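Local structure of beta-N-acetylhexosaminidase (Mycobacterium smegmatis, 4YYF) at residues V103-E106 and R112-S115; G107-R112 and A165-I170; G118-P121 and E125-R128; T152-P157 and R191-A196; R173-D178 and E184-Y189. The protein probably hydrolyses terminal non-reducing N-acetyl-D-hexosamine residues of N-acetyl-beta-D-hexosaminides, as a member of glycoside hydrolase family 3. The protein carries 1 engineered substitution. All blocks are in the same frame, centred on the assembly; numbering follows the deposited sequence.

Interaction 1 (V103-E106 and R112-S115)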
# COMPACT_ATOMS: atom_id res chain seq x y z
N VAL A 103 1.77 2.97 -7.59
CA VAL A 103 0.81 3.94 -8.09
C VAL A 103 -0.59 3.56 -7.60
O VAL A 103 -0.86 2.38 -7.32
CB VAL A 103 0.83 3.97 -9.65
CG1 VAL A 103 0.34 2.63 -10.23
CG2 VAL A 103 -0.01 5.14 -10.19
N ASP A 104 -1.47 4.55 -7.46
CA ASP A 104 -2.91 4.30 -7.28
C ASP A 104 -3.58 4.17 -8.65
O ASP A 104 -3.98 5.17 -9.24
CB ASP A 104 -3.58 5.46 -6.55
CG ASP A 104 -3.46 5.36 -5.04
OD1 ASP A 104 -3.07 4.30 -4.51
OD2 ASP A 104 -3.78 6.37 -4.36
N GLU A 105 -3.74 2.96 -9.15
CA GLU A 105 -4.40 2.77 -10.44
C GLU A 105 -5.59 1.81 -10.28
O GLU A 105 -5.47 0.60 -10.54
CB GLU A 105 -3.38 2.28 -11.49
CG GLU A 105 -3.91 2.17 -12.90
CD GLU A 105 -4.75 3.36 -13.32
OE1 GLU A 105 -5.98 3.21 -13.44
OE2 GLU A 105 -4.18 4.45 -13.56
N GLU A 106 -6.72 2.36 -9.83
CA GLU A 106 -7.93 1.59 -9.51
C GLU A 106 -8.93 1.65 -10.65
O GLU A 106 -9.74 0.73 -10.82
CB GLU A 106 -8.61 2.17 -8.26
CG GLU A 106 -7.73 2.21 -7.01
CD GLU A 106 -8.34 3.02 -5.88
OE1 GLU A 106 -9.59 3.14 -5.83
OE2 GLU A 106 -7.56 3.55 -5.04
N ARG A 112 -4.37 7.30 -11.80
CA ARG A 112 -3.28 8.25 -12.05
C ARG A 112 -2.56 8.02 -13.39
O ARG A 112 -1.92 8.92 -13.91
CB ARG A 112 -2.27 8.22 -10.89
CG ARG A 112 -2.90 8.44 -9.50
CD ARG A 112 -3.88 9.61 -9.47
NE ARG A 112 -4.37 9.89 -8.11
CZ ARG A 112 -5.62 10.21 -7.81
NH1 ARG A 112 -6.54 10.31 -8.76
NH2 ARG A 112 -5.96 10.45 -6.55
N LEU A 113 -2.71 6.83 -13.97
CA LEU A 113 -2.07 6.54 -15.26
C LEU A 113 -3.01 6.62 -16.47
O LEU A 113 -2.61 6.29 -17.60
CB LEU A 113 -1.38 5.18 -15.21
CG LEU A 113 -0.32 5.01 -14.11
CD1 LEU A 113 0.26 3.59 -14.16
CD2 LEU A 113 0.78 6.06 -14.25
N ALA A 114 -4.24 7.07 -16.26
CA ALA A 114 -5.26 7.08 -17.33
C ALA A 114 -4.84 7.78 -18.62
O ALA A 114 -5.26 7.39 -19.71
CB ALA A 114 -6.58 7.66 -16.82
N SER A 115 -4.02 8.83 -18.50
CA SER A 115 -3.61 9.58 -19.69
C SER A 115 -2.73 8.72 -20.60
O SER A 115 -2.64 8.97 -21.81
CB SER A 115 -2.86 10.86 -19.28
OG SER A 115 -1.71 10.53 -18.52

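Interaction 2 (G107-R112 and A165-I170)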
# COMPACT_ATOMS: atom_id res chain seq x y z
N GLY A 107 -8.91 2.75 -11.39
CA GLY A 107 -9.92 3.02 -12.40
C GLY A 107 -10.88 4.06 -11.86
O GLY A 107 -10.85 4.38 -10.67
N GLY A 108 -11.74 4.59 -12.72
CA GLY A 108 -12.73 5.57 -12.28
C GLY A 108 -12.09 6.84 -11.73
O GLY A 108 -11.31 7.51 -12.43
N ARG A 109 -12.43 7.19 -10.49
CA ARG A 109 -11.95 8.43 -9.89
C ARG A 109 -10.49 8.39 -9.47
O ARG A 109 -9.86 9.43 -9.25
CB ARG A 109 -12.83 8.81 -8.69
CG ARG A 109 -14.19 9.42 -9.09
CD ARG A 109 -15.00 9.79 -7.86
NE ARG A 109 -15.10 8.63 -6.98
CZ ARG A 109 -14.90 8.65 -5.67
NH1 ARG A 109 -14.61 9.79 -5.05
NH2 ARG A 109 -15.01 7.52 -4.98
N VAL A 110 -9.94 7.18 -9.34
CA VAL A 110 -8.55 7.02 -8.95
C VAL A 110 -7.75 6.26 -10.01
O VAL A 110 -7.60 5.04 -9.95
CB VAL A 110 -8.44 6.31 -7.58
CG1 VAL A 110 -6.99 6.27 -7.11
CG2 VAL A 110 -9.30 7.04 -6.56
N SER A 111 -7.22 7.00 -10.96
CA SER A 111 -6.59 6.38 -12.12
C SER A 111 -5.44 7.28 -12.59
O SER A 111 -5.53 7.93 -13.63
CB SER A 111 -7.64 6.21 -13.22
OG SER A 111 -7.17 5.40 -14.28
N ARG A 112 -4.37 7.30 -11.80
CA ARG A 112 -3.28 8.25 -12.05
C ARG A 112 -2.56 8.02 -13.39
O ARG A 112 -1.92 8.92 -13.91
CB ARG A 112 -2.27 8.22 -10.89
CG ARG A 112 -2.90 8.44 -9.50
CD ARG A 112 -3.88 9.61 -9.47
NE ARG A 112 -4.37 9.89 -8.11
CZ ARG A 112 -5.62 10.21 -7.81
NH1 ARG A 112 -6.54 10.31 -8.76
NH2 ARG A 112 -5.96 10.45 -6.55
N ALA A 165 -22.64 6.97 -1.50
CA ALA A 165 -22.69 7.70 -2.77
C ALA A 165 -21.37 7.60 -3.52
O ALA A 165 -20.29 7.57 -2.91
CB ALA A 165 -23.04 9.15 -2.52
N ALA A 166 -21.45 7.57 -4.85
CA ALA A 166 -20.28 7.33 -5.70
C ALA A 166 -19.07 8.22 -5.39
O ALA A 166 -17.97 7.71 -5.20
CB ALA A 166 -20.67 7.44 -7.17
N ASP A 167 -19.25 9.54 -5.36
CA ASP A 167 -18.10 10.44 -5.17
C ASP A 167 -17.87 10.79 -3.70
O ASP A 167 -17.83 11.95 -3.31
CB ASP A 167 -18.27 11.71 -6.03
CG ASP A 167 -17.01 12.57 -6.10
OD1 ASP A 167 -15.90 12.06 -5.85
OD2 ASP A 167 -17.14 13.77 -6.42
N THR A 168 -17.74 9.76 -2.87
CA THR A 168 -17.33 9.93 -1.47
C THR A 168 -15.97 9.27 -1.32
O THR A 168 -15.43 8.76 -2.31
CB THR A 168 -18.35 9.32 -0.51
OG1 THR A 168 -18.51 7.93 -0.82
CG2 THR A 168 -19.70 10.01 -0.65
N VAL A 169 -15.40 9.27 -0.12
CA VAL A 169 -14.01 8.81 0.05
C VAL A 169 -13.76 7.41 -0.55
O VAL A 169 -12.81 7.22 -1.31
CB VAL A 169 -13.54 8.91 1.53
CG1 VAL A 169 -14.47 8.16 2.47
CG2 VAL A 169 -12.09 8.42 1.67
N ILE A 170 -14.63 6.46 -0.22
CA ILE A 170 -14.57 5.15 -0.88
C ILE A 170 -15.58 5.16 -2.02
O ILE A 170 -15.18 5.25 -3.19
CB ILE A 170 -14.83 3.99 0.11
CG1 ILE A 170 -13.83 4.04 1.27
CG2 ILE A 170 -14.72 2.65 -0.60
CD1 ILE A 170 -12.37 4.07 0.80

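Interaction 3 (G118-P121 and E125-R128)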
# COMPACT_ATOMS: atom_id res chain seq x y z
N GLY A 118 -5.26 4.67 -20.75
CA GLY A 118 -6.68 4.73 -21.04
C GLY A 118 -7.49 4.78 -19.76
O GLY A 118 -7.02 4.39 -18.70
N SER A 119 -8.72 5.25 -19.83
CA SER A 119 -9.56 5.24 -18.64
C SER A 119 -10.31 3.91 -18.49
O SER A 119 -10.49 3.17 -19.45
CB SER A 119 -10.54 6.41 -18.66
OG SER A 119 -11.47 6.24 -19.69
N GLN A 120 -10.75 3.63 -17.27
CA GLN A 120 -11.51 2.43 -16.96
C GLN A 120 -12.67 2.89 -16.10
O GLN A 120 -12.52 3.83 -15.31
CB GLN A 120 -10.62 1.47 -16.18
CG GLN A 120 -11.28 0.19 -15.67
CD GLN A 120 -10.60 -0.33 -14.43
OE1 GLN A 120 -9.55 -0.98 -14.51
NE2 GLN A 120 -11.17 -0.02 -13.27
N PRO A 121 -13.84 2.24 -16.24
CA PRO A 121 -14.94 2.54 -15.30
C PRO A 121 -14.53 2.30 -13.85
O PRO A 121 -13.59 1.55 -13.57
CB PRO A 121 -16.03 1.55 -15.72
CG PRO A 121 -15.77 1.31 -17.18
CD PRO A 121 -14.27 1.32 -17.31
N GLU A 125 -18.90 0.45 -11.12
CA GLU A 125 -19.48 0.31 -12.45
C GLU A 125 -19.04 -1.01 -13.11
O GLU A 125 -19.81 -1.64 -13.83
CB GLU A 125 -19.11 1.52 -13.32
CG GLU A 125 -19.84 1.60 -14.66
CD GLU A 125 -21.32 2.00 -14.55
OE1 GLU A 125 -21.90 1.93 -13.44
OE2 GLU A 125 -21.91 2.38 -15.59
N LEU A 126 -17.82 -1.43 -12.85
CA LEU A 126 -17.36 -2.72 -13.39
C LEU A 126 -18.22 -3.85 -12.85
O LEU A 126 -18.64 -4.74 -13.60
CB LEU A 126 -15.90 -2.96 -13.02
CG LEU A 126 -14.85 -2.12 -13.74
CD1 LEU A 126 -13.46 -2.54 -13.29
CD2 LEU A 126 -15.00 -2.28 -15.26
N ALA A 127 -18.50 -3.81 -11.56
CA ALA A 127 -19.27 -4.89 -10.94
C ALA A 127 -20.70 -4.90 -11.49
O ALA A 127 -21.34 -5.95 -11.52
CB ALA A 127 -19.25 -4.76 -9.43
N ARG A 128 -21.18 -3.75 -11.93
CA ARG A 128 -22.56 -3.64 -12.41
C ARG A 128 -22.72 -4.03 -13.87
O ARG A 128 -23.81 -4.39 -14.29
CB ARG A 128 -23.08 -2.22 -12.21
CG ARG A 128 -23.22 -1.83 -10.76
CD ARG A 128 -23.70 -0.40 -10.57
NE ARG A 128 -24.20 -0.23 -9.21
CZ ARG A 128 -24.52 0.93 -8.66
NH1 ARG A 128 -24.98 0.97 -7.41
NH2 ARG A 128 -24.38 2.06 -9.35

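Interaction 4 (T152-P157 and R191-A196)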
# COMPACT_ATOMS: atom_id res chain seq x y z
N THR A 152 5.73 -1.54 -10.75
CA THR A 152 5.82 -2.88 -10.13
C THR A 152 4.72 -3.19 -9.11
O THR A 152 4.43 -4.37 -8.81
CB THR A 152 7.21 -3.14 -9.51
OG1 THR A 152 7.42 -2.30 -8.36
CG2 THR A 152 8.30 -2.85 -10.52
N VAL A 153 4.11 -2.15 -8.56
CA VAL A 153 3.10 -2.30 -7.52
C VAL A 153 1.91 -1.42 -7.83
O VAL A 153 2.08 -0.24 -8.12
CB VAL A 153 3.64 -1.86 -6.14
CG1 VAL A 153 2.55 -1.98 -5.08
CG2 VAL A 153 4.87 -2.68 -5.72
N ASP A 154 0.70 -1.98 -7.77
CA ASP A 154 -0.52 -1.17 -7.88
C ASP A 154 -1.26 -1.23 -6.55
O ASP A 154 -1.57 -2.32 -6.06
CB ASP A 154 -1.43 -1.69 -9.01
CG ASP A 154 -2.65 -0.79 -9.27
OD1 ASP A 154 -2.76 0.30 -8.65
OD2 ASP A 154 -3.50 -1.15 -10.12
N PHE A 155 -1.56 -0.08 -5.97
CA PHE A 155 -2.36 -0.06 -4.74
C PHE A 155 -3.82 -0.27 -5.10
O PHE A 155 -4.64 0.64 -5.04
CB PHE A 155 -2.16 1.26 -4.00
CG PHE A 155 -0.76 1.44 -3.47
CD1 PHE A 155 -0.14 0.41 -2.76
CD2 PHE A 155 -0.05 2.61 -3.71
CE1 PHE A 155 1.17 0.58 -2.25
CE2 PHE A 155 1.26 2.78 -3.22
CZ PHE A 155 1.86 1.75 -2.48
N ALA A 156 -4.12 -1.50 -5.50
CA ALA A 156 -5.46 -1.92 -5.90
C ALA A 156 -5.46 -3.43 -5.85
O ALA A 156 -4.41 -4.05 -6.01
CB ALA A 156 -5.77 -1.40 -7.32
N PRO A 157 -6.63 -4.06 -5.67
CA PRO A 157 -7.98 -3.50 -5.59
C PRO A 157 -8.36 -3.08 -4.18
O PRO A 157 -7.90 -3.63 -3.19
CB PRO A 157 -8.86 -4.69 -5.99
CG PRO A 157 -8.11 -5.88 -5.42
CD PRO A 157 -6.65 -5.54 -5.70
N ARG A 191 -6.19 -10.85 -9.37
CA ARG A 191 -5.64 -11.97 -10.12
C ARG A 191 -5.10 -11.48 -11.48
O ARG A 191 -4.06 -11.95 -11.95
CB ARG A 191 -6.71 -13.07 -10.28
CG ARG A 191 -6.20 -14.37 -10.88
CD ARG A 191 -7.22 -15.51 -10.70
NE ARG A 191 -8.60 -15.09 -10.96
CZ ARG A 191 -9.23 -15.26 -12.12
NH1 ARG A 191 -8.62 -15.84 -13.15
NH2 ARG A 191 -10.49 -14.84 -12.25
N GLY A 192 -5.81 -10.53 -12.09
CA GLY A 192 -5.40 -9.95 -13.36
C GLY A 192 -4.10 -9.19 -13.22
O GLY A 192 -3.18 -9.35 -14.03
N LEU A 193 -4.00 -8.37 -12.17
CA LEU A 193 -2.77 -7.63 -11.91
C LEU A 193 -1.62 -8.58 -11.67
O LEU A 193 -0.54 -8.43 -12.25
CB LEU A 193 -2.94 -6.72 -10.68
CG LEU A 193 -3.88 -5.52 -10.82
CD1 LEU A 193 -3.93 -4.77 -9.50
CD2 LEU A 193 -3.43 -4.58 -11.94
N ARG A 194 -1.85 -9.56 -10.80
CA ARG A 194 -0.87 -10.58 -10.46
C ARG A 194 -0.38 -11.33 -11.70
O ARG A 194 0.83 -11.57 -11.87
CB ARG A 194 -1.50 -11.57 -9.44
CG ARG A 194 -0.73 -12.83 -9.11
CD ARG A 194 -1.47 -13.66 -8.01
NE ARG A 194 -1.87 -12.75 -6.93
CZ ARG A 194 -3.12 -12.51 -6.54
NH1 ARG A 194 -3.33 -11.61 -5.59
NH2 ARG A 194 -4.14 -13.16 -7.09
N ASP A 195 -1.30 -11.71 -12.58
CA ASP A 195 -0.89 -12.44 -13.79
C ASP A 195 -0.11 -11.57 -14.78
O ASP A 195 0.61 -12.08 -15.64
CB ASP A 195 -2.10 -13.10 -14.47
CG ASP A 195 -2.65 -14.29 -13.69
OD1 ASP A 195 -1.98 -14.73 -12.74
OD2 ASP A 195 -3.77 -14.77 -14.01
N ALA A 196 -0.27 -10.26 -14.66
CA ALA A 196 0.55 -9.31 -15.42
C ALA A 196 1.93 -9.13 -14.79
O ALA A 196 2.85 -8.58 -15.41
CB ALA A 196 -0.15 -7.95 -15.53

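Interaction 5 (R173-D178 and E184-Y189). With ACT (acetate ion), chain D.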
# COMPACT_ATOMS: atom_id res chain seq x y z
N ARG A 173 -15.35 3.55 -5.58
CA ARG A 173 -14.08 2.82 -5.59
C ARG A 173 -14.27 1.40 -5.05
O ARG A 173 -13.37 0.56 -5.15
CB ARG A 173 -13.03 3.54 -4.74
CG ARG A 173 -12.64 4.92 -5.24
CD ARG A 173 -11.84 5.65 -4.15
NE ARG A 173 -10.55 5.01 -3.88
CZ ARG A 173 -9.82 5.24 -2.80
NH1 ARG A 173 -10.26 6.07 -1.87
NH2 ARG A 173 -8.64 4.65 -2.65
N SER A 174 -15.43 1.14 -4.46
CA SER A 174 -15.74 -0.19 -3.93
C SER A 174 -16.51 -1.03 -4.94
O SER A 174 -17.39 -0.52 -5.62
CB SER A 174 -16.57 -0.07 -2.65
OG SER A 174 -17.26 -1.29 -2.39
N PHE A 175 -16.18 -2.31 -5.01
CA PHE A 175 -16.87 -3.22 -5.93
C PHE A 175 -18.30 -3.56 -5.49
O PHE A 175 -19.06 -4.12 -6.27
CB PHE A 175 -16.07 -4.51 -6.16
CG PHE A 175 -14.86 -4.33 -7.04
CD1 PHE A 175 -15.00 -4.30 -8.42
CD2 PHE A 175 -13.61 -4.17 -6.49
CE1 PHE A 175 -13.90 -4.13 -9.24
CE2 PHE A 175 -12.50 -3.99 -7.29
CZ PHE A 175 -12.65 -3.97 -8.68
N GLY A 176 -18.67 -3.25 -4.26
CA GLY A 176 -20.04 -3.47 -3.85
C GLY A 176 -20.32 -3.42 -2.36
O GLY A 176 -19.41 -3.25 -1.55
N SER A 177 -21.59 -3.56 -2.01
CA SER A 177 -22.04 -3.54 -0.63
C SER A 177 -22.15 -4.95 -0.08
O SER A 177 -22.41 -5.15 1.11
CB SER A 177 -23.40 -2.85 -0.53
OG SER A 177 -24.32 -3.45 -1.43
N ASP A 178 -21.97 -5.93 -0.95
CA ASP A 178 -22.06 -7.34 -0.57
C ASP A 178 -20.63 -7.89 -0.55
O ASP A 178 -19.96 -7.90 -1.57
CB ASP A 178 -22.93 -8.09 -1.58
CG ASP A 178 -23.13 -9.56 -1.23
OD1 ASP A 178 -22.31 -10.13 -0.49
OD2 ASP A 178 -24.12 -10.15 -1.70
N GLU A 184 -15.49 -11.80 -5.13
CA GLU A 184 -15.45 -12.23 -6.51
C GLU A 184 -14.77 -11.22 -7.42
O GLU A 184 -13.84 -11.56 -8.16
CB GLU A 184 -16.86 -12.53 -7.03
CG GLU A 184 -16.86 -13.27 -8.35
CD GLU A 184 -18.25 -13.39 -8.94
OE1 GLU A 184 -19.20 -12.80 -8.38
OE2 GLU A 184 -18.38 -14.08 -9.98
N TYR A 185 -15.21 -9.96 -7.37
CA TYR A 185 -14.72 -8.96 -8.31
C TYR A 185 -13.33 -8.42 -7.98
O TYR A 185 -12.46 -8.34 -8.86
CB TYR A 185 -15.75 -7.84 -8.50
CG TYR A 185 -16.87 -8.23 -9.42
CD1 TYR A 185 -17.92 -9.02 -8.98
CD2 TYR A 185 -16.86 -7.84 -10.76
CE1 TYR A 185 -18.95 -9.40 -9.83
CE2 TYR A 185 -17.87 -8.21 -11.62
CZ TYR A 185 -18.91 -8.99 -11.16
OH TYR A 185 -19.91 -9.35 -12.02
N ALA A 186 -13.10 -8.05 -6.73
CA ALA A 186 -11.75 -7.62 -6.36
C ALA A 186 -10.76 -8.78 -6.53
O ALA A 186 -9.60 -8.58 -6.91
CB ALA A 186 -11.70 -7.10 -4.93
N GLY A 187 -11.21 -9.99 -6.23
CA GLY A 187 -10.37 -11.16 -6.41
C GLY A 187 -9.93 -11.30 -7.86
O GLY A 187 -8.76 -11.60 -8.16
N ALA A 188 -10.87 -11.07 -8.77
CA ALA A 188 -10.60 -11.13 -10.20
C ALA A 188 -9.63 -10.03 -10.58
O ALA A 188 -8.71 -10.25 -11.38
CB ALA A 188 -11.90 -11.01 -11.01
N TYR A 189 -9.84 -8.84 -10.02
CA TYR A 189 -9.00 -7.70 -10.36
C TYR A 189 -7.57 -7.96 -9.87
O TYR A 189 -6.60 -7.68 -10.58
CB TYR A 189 -9.56 -6.38 -9.78
CG TYR A 189 -9.11 -5.16 -10.57
CD1 TYR A 189 -7.85 -4.60 -10.38
CD2 TYR A 189 -9.94 -4.58 -11.54
CE1 TYR A 189 -7.42 -3.49 -11.14
CE2 TYR A 189 -9.52 -3.46 -12.29
CZ TYR A 189 -8.26 -2.93 -12.07
OH TYR A 189 -7.84 -1.85 -12.81
C ACT D . -7.76 6.25 1.14
O ACT D . -6.53 6.44 1.27
OXT ACT D . -8.24 6.53 0.02
CH3 ACT D . -8.62 5.73 2.25

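Interaction 1 (V103-E106 and R112-S115)
A long, weak backbone hydrogen bond of 3.4 Å joins Arg112 N to Asp104 O, and the two backbones come nearest at Glu105 and Arg112, whose CA atoms are 5.8 Å apart. The chain has returned beside strand 100-107 as the short antiparallel strand 110-111 and is about to enter helix 114-117, with Leu113 as its N-cap residue. A carboxylate secures this turn. Glu105 carries CG anti to its backbone N (chi1 -174°), then bends at chi2, which brings OE2 to the N-H of Leu113 at 2.8 Å, nearly in line with the acceptor's own C-O bond. The other oxygen, OE1, meets Ser111 OG and forms a salt bridge with Arg142 NH2. Both oxygens of this buried group are thus engaged, which should restrain its rotation. An apolar patch lies beside it: Val103 CG2 touches Arg112 CB and Leu113 CG, each at 3.9 Å, while Val103 CG1 faces Leu113 CD1 at 4.0 Å. The aliphatic start of Arg112 lies against the strand backbone, its CG 3.5 Å from Asp104 O. Leu113 and Glu105 both lean on Met146 of helix 132-148, and Leu113 also reaches Leu82. Strand 100-107 also pairs in parallel with strand 153-154, with Val103 hydrogen-bonded through its backbone to Phe155.

Interaction 2 (G107-R112 and A165-I170)
Thr168 O is gripped by both terminal nitrogens of Arg109: NH2 at 3.0 Å and, more weakly, NH1, also at 3.0 Å. The arginine rides on a beta hairpin whose type II' turn, Gly107 to Val110, links strands 100-107 and 110-111, and it reaches across to the long loop that follows strand 153-154 of the TIM-type barrel. NH2 approaches nearly head-on to the carbonyl (162° at the oxygen), though Thr168 O is tilted somewhat from the guanidinium plane. NH1 also makes a salt bridge with Asp167 OD1 at 2.7 Å. Here the carboxylate is steeply inclined to the guanidinium, the planes 73° apart, and the hydrogen bond within the pair is weak; the same OD1 lies 3.2 Å from Arg109 CD. A bend at chi3 (-53°) turns the guanidinium into the loop, where Asp167 CA covers one face and Ala166 O sits over that face, 3.2 Å from CZ. Arg109 NE has its own salt bridge to Asp172, and this third link should limit rotation of the group. The loop itself is tightly curled: Asp167 is the centre of an inverse gamma turn. Although the contact lies at the surface, its polar atoms are closely knit, and Thr168 OG1 closes the curl by donating to Ala165 O at 2.8 Å, in the plane of that carbonyl.

Interaction 3 (G118-P121 and E125-R128)
Glu125 meets Pro121 with the aliphatic base of its side chain: CB lies 3.9 Å from Pro121 CB and CG 4.0 Å from the same atom. Beyond that the chain bends at chi2 (73°), which leads the carboxylate away from the proline. Next in the helix, Leu126 does most of the packing, its two methyls parted between two neighbours. CD2 lies against the proline ring, 4.0 Å from Pro121 CB. CD1 sits above the amide plane of Gln120, almost directly over NE2 at 3.4 Å, and Leu126 CG closes on Pro121 O at 3.9 Å. The amide beneath this methyl is firmly held. Gln120 NE2 bonds to Pro121 O at 2.9 Å, straight (170°) and within the amide plane, bending the side chain onto the carbonyl of the next residue, and it also reaches Glu106 O. Gln120 OE1 takes a hydrogen bond with Tyr189 OH. With oxygen and nitrogen both occupied, the flip state of the amide is determined, and the leucine packs on an amide whose orientation is well restrained. The contact thus folds the approach to helix 123-129 back onto the first turn of that helix. Helix 132-148 lies alongside, offering Ile138 to both Gln120 and Leu126 and Val135 to Leu126, while the backbone of Gln120 is bonded to Gly108 at the tip of the hairpin between strands 100-107 and 110-111.

Interaction 4 (T152-P157 and R191-A196)
Leu193 sets a methyl group against two oxygens in a buried contact: its CD1 lies 3.6 Å from Ala156 O and 3.7 Å from Asp154 OD2. The second methyl, CD2, also borders the carboxylate, 3.9 Å from Asp154 OD2, which places that oxygen beside the fork of the leucine. Purely apolar touches are fewer, with CD1 4.0 Å from Asp154 CB and 4.4 Å from Ala156 CB. The two main side chains cross at about a right angle. Asp154 holds CG anti to its backbone N (chi1 -174°), which sets the carboxylate beside Leu193, and its other oxygen, OD1, accepts from Glu105 N on the adjacent strand, an anchor that should restrain the carboxylate. Neighbouring Phe155 points the other way, against Ser102 and Val201, with its ring edge-to-face to Tyr288. It is also the centre of an inverse gamma turn, bridged by a weak bond from Ala156 N to Asp154 O at 2.7 Å. A cis peptide follows between Ala156 and Pro157, just beyond the strand. Met146 of helix 132-148 fills in beside both Asp154 and Leu193. Strand 153-154 and helix 179-196, followed by the parallel strand 199-205 next to the first, form a beta-alpha-beta crossover with a long loop inserted before the helix, the unit from which a TIM barrel is built.

Interaction 5 (R173-D178 and E184-Y189)
Phe175 lays its ring over the helix backbone, one face covering Tyr185 O and Ala186 N. Its CG stands anti to the carbonyl carbon (chi1 -74°), which sets the ring against Tyr185, Ala186 and Tyr189. CD1 touches Tyr185 CB at 3.6 Å, CD2 meets Ala186 CB at 3.8 Å, and CZ approaches Tyr189 CD2 at 4.0 Å, the last lying at the edge of the phenylalanine. The two tyrosines diverge. Tyr185 offers Phe175 chiefly its CB while its ring departs to bond through OH with Lys130 O; Tyr189, with CG anti to its N (chi1 -155°), sends its hydroxyl to Gln120 OE1. Just before Phe175, Ser174 OG accepts from Gly176 N at 3.1 Å in an ST turn. Arg173 takes no part in the helix contact; its guanidinium edge faces an acetate, probably from the crystallisation liquor: NH1 holds OXT at 2.8 Å and NH2 more weakly, while NH2 also forms a salt bridge with Glu106. Pro157, after strand 153-154, touches Ala186, helix 123-129 supplies Ala123 to Phe175 and Ala127 to Tyr185, and helix 132-148 packs on both tyrosines.

How the interactions relate
Interactions 4 and 5 are buried; interaction 5 is apolar where its segments meet, whereas interaction 4 sets a leucine against oxygens. Both use helix 179-196, one near its end and the other earlier in the helix, with Pro157 touching Phe175 between them. Interaction 2 lies at the surface and is polar throughout, whereas interactions 1 and 3 are partly buried, the first mixing both kinds of chemistry and the second packing apolar groups beside a bonded amide. Interactions 1 and 2 both involve the hairpin of strands 100-107 and 110-111 and share Arg112. Interaction 1 meets interaction 4 across adjacent parallel strands. Gln120 ties interaction 3 to interactions 1, 2 and 5, and Glu106 bridges interactions 1 and 5.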